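Local coordinates for protein DNA photolyase (Agrobacterium tumefaciens, PDB 4U63) that probably repairs ultraviolet-induced cyclobutane pyrimidine dimers in DNA with light energy, using FAD and a methenyltetrahydrofolate antenna as a class III photolyase, at residues Met341-Arg352 and Tyr473-Gly481; Ile367-His375 and Pro415-Gln425. All blocks are in the same frame, centred on the assembly; numbering follows the deposited sequence.

Contact 1 of 2, residues Met341-Arg352 and Tyr473-Gly481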
loop_
_atom_site.group_PDB
_atom_site.type_symbol
_atom_site.label_atom_id
_atom_site.label_comp_id
_atom_site.label_asym_id
_atom_site.label_seq_id
_atom_site.Cartn_x
_atom_site.Cartn_y
_atom_site.Cartn_z
ATOM N N MET A 341 -15.824 -11.915 -12.647
ATOM C CA MET A 341 -16.711 -12.754 -13.459
ATOM C C MET A 341 -15.934 -13.469 -14.575
ATOM O O MET A 341 -16.388 -13.538 -15.717
ATOM C CB MET A 341 -17.840 -11.906 -14.054
ATOM C CG MET A 341 -18.772 -11.294 -13.016
ATOM S SD MET A 341 -19.804 -12.509 -12.169
ATOM C CE MET A 341 -20.815 -13.079 -13.522
ATOM N N THR A 342 -14.766 -14.009 -14.228
ATOM C CA THR A 342 -13.926 -14.725 -15.173
ATOM C C THR A 342 -14.332 -16.190 -15.347
ATOM O O THR A 342 -13.963 -16.814 -16.338
ATOM C CB THR A 342 -12.458 -14.679 -14.740
ATOM O OG1 THR A 342 -12.282 -15.433 -13.526
ATOM C CG2 THR A 342 -12.012 -13.231 -14.518
ATOM N N GLY A 343 -15.068 -16.740 -14.379
ATOM C CA GLY A 343 -15.427 -18.163 -14.384
ATOM C C GLY A 343 -14.350 -19.060 -13.777
ATOM O O GLY A 343 -14.508 -20.285 -13.758
ATOM N N TYR A 344 -13.255 -18.448 -13.302
ATOM C CA TYR A 344 -12.192 -19.127 -12.558
ATOM C C TYR A 344 -12.369 -18.732 -11.093
ATOM O O TYR A 344 -12.050 -17.602 -10.714
ATOM C CB TYR A 344 -10.809 -18.706 -13.080
ATOM C CG TYR A 344 -10.487 -19.314 -14.422
ATOM C CD1 TYR A 344 -10.948 -18.728 -15.608
ATOM C CD2 TYR A 344 -9.741 -20.491 -14.516
ATOM C CE1 TYR A 344 -10.668 -19.293 -16.846
ATOM C CE2 TYR A 344 -9.458 -21.062 -15.747
ATOM C CZ TYR A 344 -9.921 -20.462 -16.910
ATOM O OH TYR A 344 -9.631 -21.041 -18.126
ATOM N N PRO A 345 -12.906 -19.646 -10.260
ATOM C CA PRO A 345 -13.299 -19.249 -8.891
ATOM C C PRO A 345 -12.243 -18.536 -8.047
ATOM O O PRO A 345 -12.569 -17.575 -7.379
ATOM C CB PRO A 345 -13.707 -20.573 -8.264
ATOM C CG PRO A 345 -14.284 -21.325 -9.419
ATOM C CD PRO A 345 -13.357 -21.019 -10.559
ATOM N N ILE A 346 -10.999 -18.993 -8.073
ATOM C CA ILE A 346 -9.966 -18.362 -7.235
ATOM C C ILE A 346 -9.716 -16.911 -7.664
ATOM O O ILE A 346 -9.511 -16.038 -6.823
ATOM C CB ILE A 346 -8.658 -19.202 -7.182
ATOM C CG1 ILE A 346 -7.681 -18.650 -6.143
ATOM C CG2 ILE A 346 -7.967 -19.280 -8.537
ATOM C CD1 ILE A 346 -8.173 -18.737 -4.722
ATOM N N VAL A 347 -9.753 -16.668 -8.975
ATOM C CA VAL A 347 -9.575 -15.323 -9.525
ATOM C C VAL A 347 -10.758 -14.463 -9.104
ATOM O O VAL A 347 -10.592 -13.355 -8.594
ATOM C CB VAL A 347 -9.453 -15.360 -11.064
ATOM C CG1 VAL A 347 -9.458 -13.951 -11.663
ATOM C CG2 VAL A 347 -8.192 -16.115 -11.464
ATOM N N ASP A 348 -11.953 -15.001 -9.299
ATOM C CA ASP A 348 -13.178 -14.278 -8.951
ATOM C C ASP A 348 -13.268 -13.960 -7.462
ATOM O O ASP A 348 -13.630 -12.848 -7.082
ATOM C CB ASP A 348 -14.393 -15.036 -9.460
ATOM C CG ASP A 348 -14.451 -15.065 -10.987
ATOM O OD1 ASP A 348 -13.725 -14.265 -11.628
ATOM O OD2 ASP A 348 -15.208 -15.868 -11.551
ATOM N N ALA A 349 -12.897 -14.918 -6.623
ATOM C CA ALA A 349 -12.845 -14.688 -5.180
ATOM C C ALA A 349 -11.947 -13.493 -4.835
ATOM O O ALA A 349 -12.345 -12.618 -4.078
ATOM C CB ALA A 349 -12.384 -15.946 -4.463
ATOM N N GLY A 350 -10.741 -13.448 -5.414
ATOM C CA GLY A 350 -9.826 -12.338 -5.187
ATOM C C GLY A 350 -10.386 -10.990 -5.589
ATOM O O GLY A 350 -10.335 -10.023 -4.816
ATOM N N MET A 351 -10.943 -10.920 -6.797
ATOM C CA MET A 351 -11.456 -9.648 -7.300
ATOM C C MET A 351 -12.663 -9.178 -6.484
ATOM O O MET A 351 -12.845 -7.978 -6.272
ATOM C CB MET A 351 -11.778 -9.739 -8.795
ATOM C CG MET A 351 -10.581 -10.138 -9.658
ATOM S SD MET A 351 -9.105 -9.139 -9.404
ATOM C CE MET A 351 -9.649 -7.567 -10.064
ATOM N N ARG A 352 -13.461 -10.126 -6.002
ATOM C CA ARG A 352 -14.611 -9.797 -5.150
ATOM C C ARG A 352 -14.189 -9.394 -3.744
ATOM O O ARG A 352 -14.775 -8.478 -3.158
ATOM C CB ARG A 352 -15.600 -10.949 -5.125
ATOM C CG ARG A 352 -16.225 -11.170 -6.485
ATOM C CD ARG A 352 -17.164 -12.355 -6.458
ATOM N NE ARG A 352 -17.484 -12.846 -7.794
ATOM C CZ ARG A 352 -18.491 -13.655 -8.078
ATOM N NH1 ARG A 352 -19.328 -14.069 -7.120
ATOM N NH2 ARG A 352 -18.692 -14.060 -9.337
ATOM N N TYR A 473 -23.317 -18.696 -11.927
ATOM C CA TYR A 473 -21.882 -18.442 -11.987
ATOM C C TYR A 473 -21.435 -18.593 -13.453
ATOM O O TYR A 473 -21.922 -19.479 -14.150
ATOM C CB TYR A 473 -21.137 -19.411 -11.054
ATOM C CG TYR A 473 -19.653 -19.152 -10.991
ATOM C CD1 TYR A 473 -19.158 -18.052 -10.305
ATOM C CD2 TYR A 473 -18.744 -20.000 -11.629
ATOM C CE1 TYR A 473 -17.800 -17.789 -10.250
ATOM C CE2 TYR A 473 -17.373 -19.750 -11.578
ATOM C CZ TYR A 473 -16.911 -18.644 -10.886
ATOM O OH TYR A 473 -15.577 -18.365 -10.822
ATOM N N PRO A 474 -20.524 -17.720 -13.937
ATOM C CA PRO A 474 -20.207 -17.790 -15.373
ATOM C C PRO A 474 -19.308 -18.958 -15.762
ATOM O O PRO A 474 -18.593 -19.493 -14.924
ATOM C CB PRO A 474 -19.502 -16.454 -15.647
ATOM C CG PRO A 474 -18.960 -16.030 -14.337
ATOM C CD PRO A 474 -19.876 -16.571 -13.285
ATOM N N LEU A 475 -19.373 -19.349 -17.036
ATOM C CA LEU A 475 -18.415 -20.293 -17.606
ATOM C C LEU A 475 -17.088 -19.578 -17.746
ATOM O O LEU A 475 -17.061 -18.343 -17.769
ATOM C CB LEU A 475 -18.864 -20.780 -18.983
ATOM C CG LEU A 475 -20.033 -21.756 -19.029
ATOM C CD1 LEU A 475 -20.514 -21.914 -20.456
ATOM C CD2 LEU A 475 -19.624 -23.099 -18.457
ATOM N N PRO A 476 -15.977 -20.340 -17.852
ATOM C CA PRO A 476 -14.682 -19.690 -18.031
ATOM C C PRO A 476 -14.704 -18.779 -19.232
ATOM O O PRO A 476 -15.164 -19.180 -20.301
ATOM C CB PRO A 476 -13.725 -20.859 -18.265
ATOM C CG PRO A 476 -14.368 -21.985 -17.573
ATOM C CD PRO A 476 -15.838 -21.804 -17.811
ATOM N N ILE A 477 -14.223 -17.550 -19.060
ATOM C CA ILE A 477 -14.215 -16.575 -20.160
ATOM C C ILE A 477 -13.134 -16.882 -21.199
ATOM O O ILE A 477 -13.196 -16.381 -22.328
ATOM C CB ILE A 477 -14.138 -15.110 -19.659
ATOM C CG1 ILE A 477 -12.836 -14.817 -18.906
ATOM C CG2 ILE A 477 -15.351 -14.806 -18.787
ATOM C CD1 ILE A 477 -12.607 -13.338 -18.655
ATOM N N VAL A 478 -12.152 -17.703 -20.817
ATOM C CA VAL A 478 -11.168 -18.230 -21.768
ATOM C C VAL A 478 -10.831 -19.678 -21.352
ATOM O O VAL A 478 -10.884 -20.018 -20.163
ATOM C CB VAL A 478 -9.902 -17.335 -21.824
ATOM C CG1 VAL A 478 -9.106 -17.423 -20.524
ATOM C CG2 VAL A 478 -9.044 -17.686 -23.035
ATOM N N ASP A 479 -10.507 -20.520 -22.335
ATOM C CA ASP A 479 -10.028 -21.877 -22.083
ATOM C C ASP A 479 -8.556 -21.786 -21.691
ATOM O O ASP A 479 -7.798 -21.067 -22.337
ATOM C CB ASP A 479 -10.190 -22.740 -23.338
ATOM C CG ASP A 479 -9.520 -24.102 -23.214
ATOM O OD1 ASP A 479 -10.057 -24.981 -22.514
ATOM O OD2 ASP A 479 -8.460 -24.297 -23.835
ATOM N N HIS A 480 -8.159 -22.505 -20.641
ATOM C CA HIS A 480 -6.771 -22.449 -20.152
ATOM C C HIS A 480 -5.754 -22.775 -21.241
ATOM O O HIS A 480 -4.801 -22.019 -21.444
ATOM C CB HIS A 480 -6.549 -23.390 -18.961
ATOM C CG HIS A 480 -5.103 -23.558 -18.601
ATOM N ND1 HIS A 480 -4.374 -22.560 -18.003
ATOM C CD2 HIS A 480 -4.251 -24.594 -18.768
ATOM C CE1 HIS A 480 -3.134 -22.969 -17.809
ATOM N NE2 HIS A 480 -3.033 -24.202 -18.266
ATOM N N GLY A 481 -5.957 -23.904 -21.924
ATOM C CA GLY A 481 -5.047 -24.355 -22.977
ATOM C C GLY A 481 -4.898 -23.334 -24.093
ATOM O O GLY A 481 -3.789 -22.978 -24.471
HETATM O O HOH W 1 -16.912 -21.685 -14.453
HETATM O O HOH W 2 -10.192 -23.924 -18.923
#

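Contact 2 of 2, residues Ile367-His375 and Pro415-Gln425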
loop_
_atom_site.group_PDB
_atom_site.type_symbol
_atom_site.label_atom_id
_atom_site.label_comp_id
_atom_site.label_asym_id
_atom_site.label_seq_id
_atom_site.Cartn_x
_atom_site.Cartn_y
_atom_site.Cartn_z
ATOM N N ILE A 367 -2.047 -14.338 -8.412
ATOM C CA ILE A 367 -2.900 -15.143 -9.296
ATOM C C ILE A 367 -3.757 -14.265 -10.210
ATOM O O ILE A 367 -3.830 -14.535 -11.413
ATOM C CB ILE A 367 -3.791 -16.125 -8.500
ATOM C CG1 ILE A 367 -2.914 -17.186 -7.804
ATOM C CG2 ILE A 367 -4.794 -16.820 -9.419
ATOM C CD1 ILE A 367 -3.624 -17.955 -6.711
ATOM N N VAL A 368 -4.397 -13.227 -9.659
ATOM C CA VAL A 368 -5.279 -12.387 -10.484
ATOM C C VAL A 368 -4.485 -11.536 -11.477
ATOM O O VAL A 368 -4.940 -11.291 -12.596
ATOM C CB VAL A 368 -6.251 -11.498 -9.662
ATOM C CG1 VAL A 368 -7.084 -12.341 -8.708
ATOM C CG2 VAL A 368 -5.541 -10.366 -8.939
ATOM N N ALA A 369 -3.304 -11.101 -11.059
ATOM C CA ALA A 369 -2.423 -10.309 -11.918
ATOM C C ALA A 369 -1.956 -11.159 -13.092
ATOM O O ALA A 369 -2.018 -10.735 -14.236
ATOM C CB ALA A 369 -1.242 -9.770 -11.119
ATOM N N SER A 370 -1.502 -12.372 -12.805
ATOM C CA SER A 370 -1.098 -13.291 -13.849
ATOM C C SER A 370 -2.264 -13.628 -14.788
ATOM O O SER A 370 -2.087 -13.706 -16.009
ATOM C CB SER A 370 -0.502 -14.567 -13.248
ATOM O OG SER A 370 0.009 -15.394 -14.277
ATOM N N PHE A 371 -3.460 -13.816 -14.235
ATOM C CA PHE A 371 -4.609 -14.097 -15.080
ATOM C C PHE A 371 -4.867 -12.968 -16.094
ATOM O O PHE A 371 -5.130 -13.229 -17.274
ATOM C CB PHE A 371 -5.857 -14.339 -14.256
ATOM C CG PHE A 371 -6.992 -14.894 -15.061
ATOM C CD1 PHE A 371 -7.078 -16.255 -15.303
ATOM C CD2 PHE A 371 -7.962 -14.057 -15.603
ATOM C CE1 PHE A 371 -8.105 -16.782 -16.054
ATOM C CE2 PHE A 371 -9.005 -14.581 -16.357
ATOM C CZ PHE A 371 -9.078 -15.945 -16.583
ATOM N N LEU A 372 -4.781 -11.723 -15.633
ATOM C CA LEU A 372 -4.986 -10.572 -16.513
ATOM C C LEU A 372 -3.945 -10.492 -17.630
ATOM O O LEU A 372 -4.285 -10.355 -18.803
ATOM C CB LEU A 372 -4.947 -9.277 -15.695
ATOM C CG LEU A 372 -5.224 -7.990 -16.465
ATOM C CD1 LEU A 372 -6.651 -7.998 -17.000
ATOM C CD2 LEU A 372 -4.980 -6.777 -15.592
ATOM N N ILE A 373 -2.677 -10.603 -17.243
ATOM C CA ILE A 373 -1.537 -10.406 -18.154
ATOM C C ILE A 373 -1.384 -11.566 -19.133
ATOM O O ILE A 373 -1.136 -11.357 -20.330
ATOM C CB ILE A 373 -0.229 -10.246 -17.333
ATOM C CG1 ILE A 373 -0.300 -8.967 -16.487
ATOM C CG2 ILE A 373 1.012 -10.223 -18.231
ATOM C CD1 ILE A 373 0.657 -8.947 -15.321
ATOM N N LYS A 374 -1.520 -12.789 -18.629
ATOM C CA LYS A 374 -1.235 -13.979 -19.436
ATOM C C LYS A 374 -2.475 -14.623 -20.014
ATOM O O LYS A 374 -2.546 -14.823 -21.209
ATOM C CB LYS A 374 -0.409 -14.960 -18.624
ATOM C CG LYS A 374 0.884 -14.293 -18.184
ATOM C CD LYS A 374 1.817 -15.225 -17.491
ATOM C CE LYS A 374 3.105 -14.505 -17.149
ATOM N NZ LYS A 374 4.037 -15.427 -16.479
ATOM N N HIS A 375 -3.458 -14.934 -19.184
ATOM C CA HIS A 375 -4.692 -15.541 -19.704
ATOM C C HIS A 375 -5.526 -14.602 -20.555
ATOM O O HIS A 375 -6.072 -15.038 -21.564
ATOM C CB HIS A 375 -5.534 -16.128 -18.579
ATOM C CG HIS A 375 -5.000 -17.418 -18.068
ATOM N ND1 HIS A 375 -3.894 -17.485 -17.252
ATOM C CD2 HIS A 375 -5.398 -18.693 -18.273
ATOM C CE1 HIS A 375 -3.639 -18.744 -16.965
ATOM N NE2 HIS A 375 -4.534 -19.496 -17.571
ATOM N N PRO A 415 9.754 -15.849 -15.175
ATOM C CA PRO A 415 9.793 -15.720 -16.639
ATOM C C PRO A 415 8.388 -15.716 -17.230
ATOM O O PRO A 415 7.494 -16.365 -16.688
ATOM C CB PRO A 415 10.573 -16.961 -17.086
ATOM C CG PRO A 415 11.366 -17.367 -15.898
ATOM C CD PRO A 415 10.527 -17.017 -14.710
ATOM N N PHE A 416 8.191 -14.984 -18.321
ATOM C CA PHE A 416 6.857 -14.859 -18.918
ATOM C C PHE A 416 6.254 -16.217 -19.286
ATOM O O PHE A 416 5.053 -16.443 -19.097
ATOM C CB PHE A 416 6.892 -13.987 -20.173
ATOM C CG PHE A 416 5.525 -13.596 -20.650
ATOM C CD1 PHE A 416 4.912 -12.459 -20.157
ATOM C CD2 PHE A 416 4.844 -14.382 -21.572
ATOM C CE1 PHE A 416 3.645 -12.099 -20.581
ATOM C CE2 PHE A 416 3.577 -14.026 -22.007
ATOM C CZ PHE A 416 2.978 -12.882 -21.507
ATOM N N PHE A 417 7.094 -17.109 -19.798
ATOM C CA PHE A 417 6.668 -18.445 -20.233
ATOM C C PHE A 417 6.184 -19.374 -19.115
ATOM O O PHE A 417 5.575 -20.400 -19.404
ATOM C CB PHE A 417 7.764 -19.139 -21.070
ATOM C CG PHE A 417 9.076 -19.341 -20.350
ATOM C CD1 PHE A 417 9.221 -20.334 -19.381
ATOM C CD2 PHE A 417 10.185 -18.558 -20.668
ATOM C CE1 PHE A 417 10.429 -20.523 -18.728
ATOM C CE2 PHE A 417 11.400 -18.745 -20.020
ATOM C CZ PHE A 417 11.522 -19.730 -19.048
ATOM N N ARG A 418 6.465 -19.038 -17.856
ATOM C CA ARG A 418 5.882 -19.765 -16.722
ATOM C C ARG A 418 4.441 -19.317 -16.515
ATOM O O ARG A 418 4.203 -18.229 -15.988
ATOM C CB ARG A 418 6.653 -19.517 -15.435
ATOM C CG ARG A 418 7.867 -20.386 -15.246
ATOM C CD ARG A 418 8.346 -20.284 -13.814
ATOM N NE ARG A 418 9.554 -21.066 -13.630
ATOM C CZ ARG A 418 9.589 -22.386 -13.442
ATOM N NH1 ARG A 418 8.468 -23.112 -13.397
ATOM N NH2 ARG A 418 10.765 -22.988 -13.295
ATOM N N ILE A 419 3.496 -20.158 -16.926
ATOM C CA ILE A 419 2.064 -19.853 -16.844
ATOM C C ILE A 419 1.345 -20.999 -16.158
ATOM O O ILE A 419 1.151 -22.056 -16.754
ATOM C CB ILE A 419 1.441 -19.691 -18.237
ATOM C CG1 ILE A 419 2.184 -18.641 -19.052
ATOM C CG2 ILE A 419 -0.045 -19.339 -18.117
ATOM C CD1 ILE A 419 1.808 -18.645 -20.508
ATOM N N PHE A 420 0.952 -20.807 -14.914
ATOM C CA PHE A 420 0.191 -21.837 -14.213
ATOM C C PHE A 420 -1.285 -21.635 -14.364
ATOM O O PHE A 420 -1.769 -20.508 -14.523
ATOM C CB PHE A 420 0.507 -21.867 -12.730
ATOM C CG PHE A 420 1.945 -22.057 -12.440
ATOM C CD1 PHE A 420 2.535 -23.298 -12.585
ATOM C CD2 PHE A 420 2.712 -20.993 -12.029
ATOM C CE1 PHE A 420 3.872 -23.474 -12.317
ATOM C CE2 PHE A 420 4.049 -21.158 -11.761
ATOM C CZ PHE A 420 4.629 -22.400 -11.907
ATOM N N ASN A 421 -1.983 -22.763 -14.293
ATOM C CA ASN A 421 -3.417 -22.801 -14.308
ATOM C C ASN A 421 -3.926 -22.256 -12.971
ATOM O O ASN A 421 -3.521 -22.743 -11.918
ATOM C CB ASN A 421 -3.888 -24.241 -14.511
ATOM C CG ASN A 421 -5.335 -24.331 -14.930
ATOM O OD1 ASN A 421 -6.139 -23.462 -14.616
ATOM N ND2 ASN A 421 -5.675 -25.395 -15.653
ATOM N N PRO A 422 -4.802 -21.235 -13.008
ATOM C CA PRO A 422 -5.441 -20.740 -11.782
ATOM C C PRO A 422 -6.135 -21.844 -10.986
ATOM O O PRO A 422 -6.191 -21.781 -9.765
ATOM C CB PRO A 422 -6.490 -19.754 -12.296
ATOM C CG PRO A 422 -6.068 -19.377 -13.664
ATOM C CD PRO A 422 -5.174 -20.444 -14.198
ATOM N N ILE A 423 -6.653 -22.843 -11.692
ATOM C CA ILE A 423 -7.354 -23.964 -11.069
ATOM C C ILE A 423 -6.408 -24.707 -10.134
ATOM O O ILE A 423 -6.751 -24.975 -8.988
ATOM C CB ILE A 423 -7.905 -24.940 -12.130
ATOM C CG1 ILE A 423 -8.898 -24.232 -13.055
ATOM C CG2 ILE A 423 -8.599 -26.145 -11.492
ATOM C CD1 ILE A 423 -8.903 -24.802 -14.456
ATOM N N LEU A 424 -5.221 -25.025 -10.641
ATOM C CA LEU A 424 -4.196 -25.734 -9.872
ATOM C C LEU A 424 -3.680 -24.886 -8.705
ATOM O O LEU A 424 -3.485 -25.391 -7.599
ATOM C CB LEU A 424 -3.026 -26.133 -10.781
ATOM C CG LEU A 424 -3.335 -27.102 -11.926
ATOM C CD1 LEU A 424 -2.141 -27.213 -12.864
ATOM C CD2 LEU A 424 -3.733 -28.468 -11.391
ATOM N N GLN A 425 -3.452 -23.600 -8.960
ATOM C CA GLN A 425 -3.071 -22.668 -7.893
ATOM C C GLN A 425 -4.143 -22.629 -6.792
ATOM O O GLN A 425 -3.824 -22.699 -5.607
ATOM C CB GLN A 425 -2.816 -21.273 -8.465
ATOM C CG GLN A 425 -1.489 -21.156 -9.199
ATOM C CD GLN A 425 -0.325 -20.897 -8.254
ATOM O OE1 GLN A 425 -0.349 -19.938 -7.467
ATOM N NE2 GLN A 425 0.696 -21.736 -8.324
#

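Contact 1 of 2, residues Met341-Arg352 and Tyr473-Gly481
Tyr344 from one segment and Tyr473 from the other reach across this contact, joining the loop and first turns of helix 345-357, in the all-helical FAD-binding domain of the photolyase, to the extended, proline-rich lead-in to the C-terminal helix. Three direct hydrogen bonds bridge the segments. Ile477 N donates to Thr342 O (2.8 Å, 155° at the hydrogen), and the Tyr344 hydroxyl gives its proton to Val478 O at 2.6 Å, the carbonyl oxygen lying at the ring edge and close to the ring plane. Tyr473 OH makes a weak bond to Asp348 OD2, carboxylate and ring planes being 66° apart. That carboxylate is fixed from its own segment: OD1 accepts from both Thr342 N and Thr342 OG1, while OD2 receives Gly343 N through its syn lone pair. Thr342 OG1 also accepts from Tyr344 N, an ST turn leading into the helix, which has Tyr344 as its N-cap residue. Arg352, salt-bridged to Glu442 and hydrogen-bonded to Gly340 O, also brings NH2 to the edge of the Tyr473 ring.

Apolar packing fills in between these bonds. In one of its two conformers Met341 puts CE 3.6 Å from Pro474 CG, and Pro476 CB lies 3.7 Å from Tyr344 CE1. Gly343 packs its CA 4.0 Å from Pro476 CA, backbone against backbone. Two waters add further bridges: one donates to both Gly343 O and Pro474 O, and the other donates to Tyr344 OH while accepting from His480 N at 3.0 Å.

Contact 2 of 2, residues Ile367-His375 and Pro415-Gln425
Helix 362-375, which lends Ala369 to the FAD pocket, packs here against the loop that leads into helix 422-429, and Lys374 pins that loop. With chi2 to chi4 all near 180°, the lysine chain runs straight out to the type I turn of Pro415 to Arg418. There Lys374 NZ donates to Arg418 O at 2.8 Å and to Phe416 O at 3.0 Å. NZ stands above the plane of both carbonyls, meeting Phe416 O at a C=O...N angle of 114° and Arg418 O more nearly in line with the C=O bond, at 144°. Two backbone oxygens thus share one buried side chain, which probably offsets part of the cost of burying its charge. On the way, Lys374 CE lies over one face of the Phe416 ring in a CH-pi contact, and Lys374 CD touches Ile419 CG1 at 3.8 Å. Ile373 CG2 meets the same aromatic ring at CE1.

The other half of the interface centres on Pro422, in the first turn of its helix. Its CG approaches the edge of the Phe371 ring, 3.7 Å from CD1, and also lies over one face of the His375 imidazole, displaced from the ring centre. Phe420 O lies at the edge of that imidazole, 3.5 Å from CE1, whereas NE2 probably hydrogen-bonds His480. Farther back along the helix, Ile367 rests its CG1 and CD1 against CB and OE1 of Gln425. Asn421 caps helix 422-429 by accepting Ile423 N on OD1 (3.0 Å). A side-chain N-cap followed by proline in the first turn is a classic way to begin an alpha helix.

Following the chain from the N terminus, residues 341-352 come first and open the wide loop that contact 1 closes 121 residues later, at 473-481. Helix 362-375 follows directly after helix 345-357, and contact 2 ties its residues 367-375 to 415-425, a shorter closure of about 40 residues lying wholly within the larger one. The two contacts do not cross, and their centres are only 12 Å apart. They touch where Tyr344 packs on Phe371, where Ile346 meets Pro422, and where His480 and His375 probably share a hydrogen bond. Together they bind the two successive helices, helix 422-429 and the C-terminal helix into one corner of the FAD-binding domain.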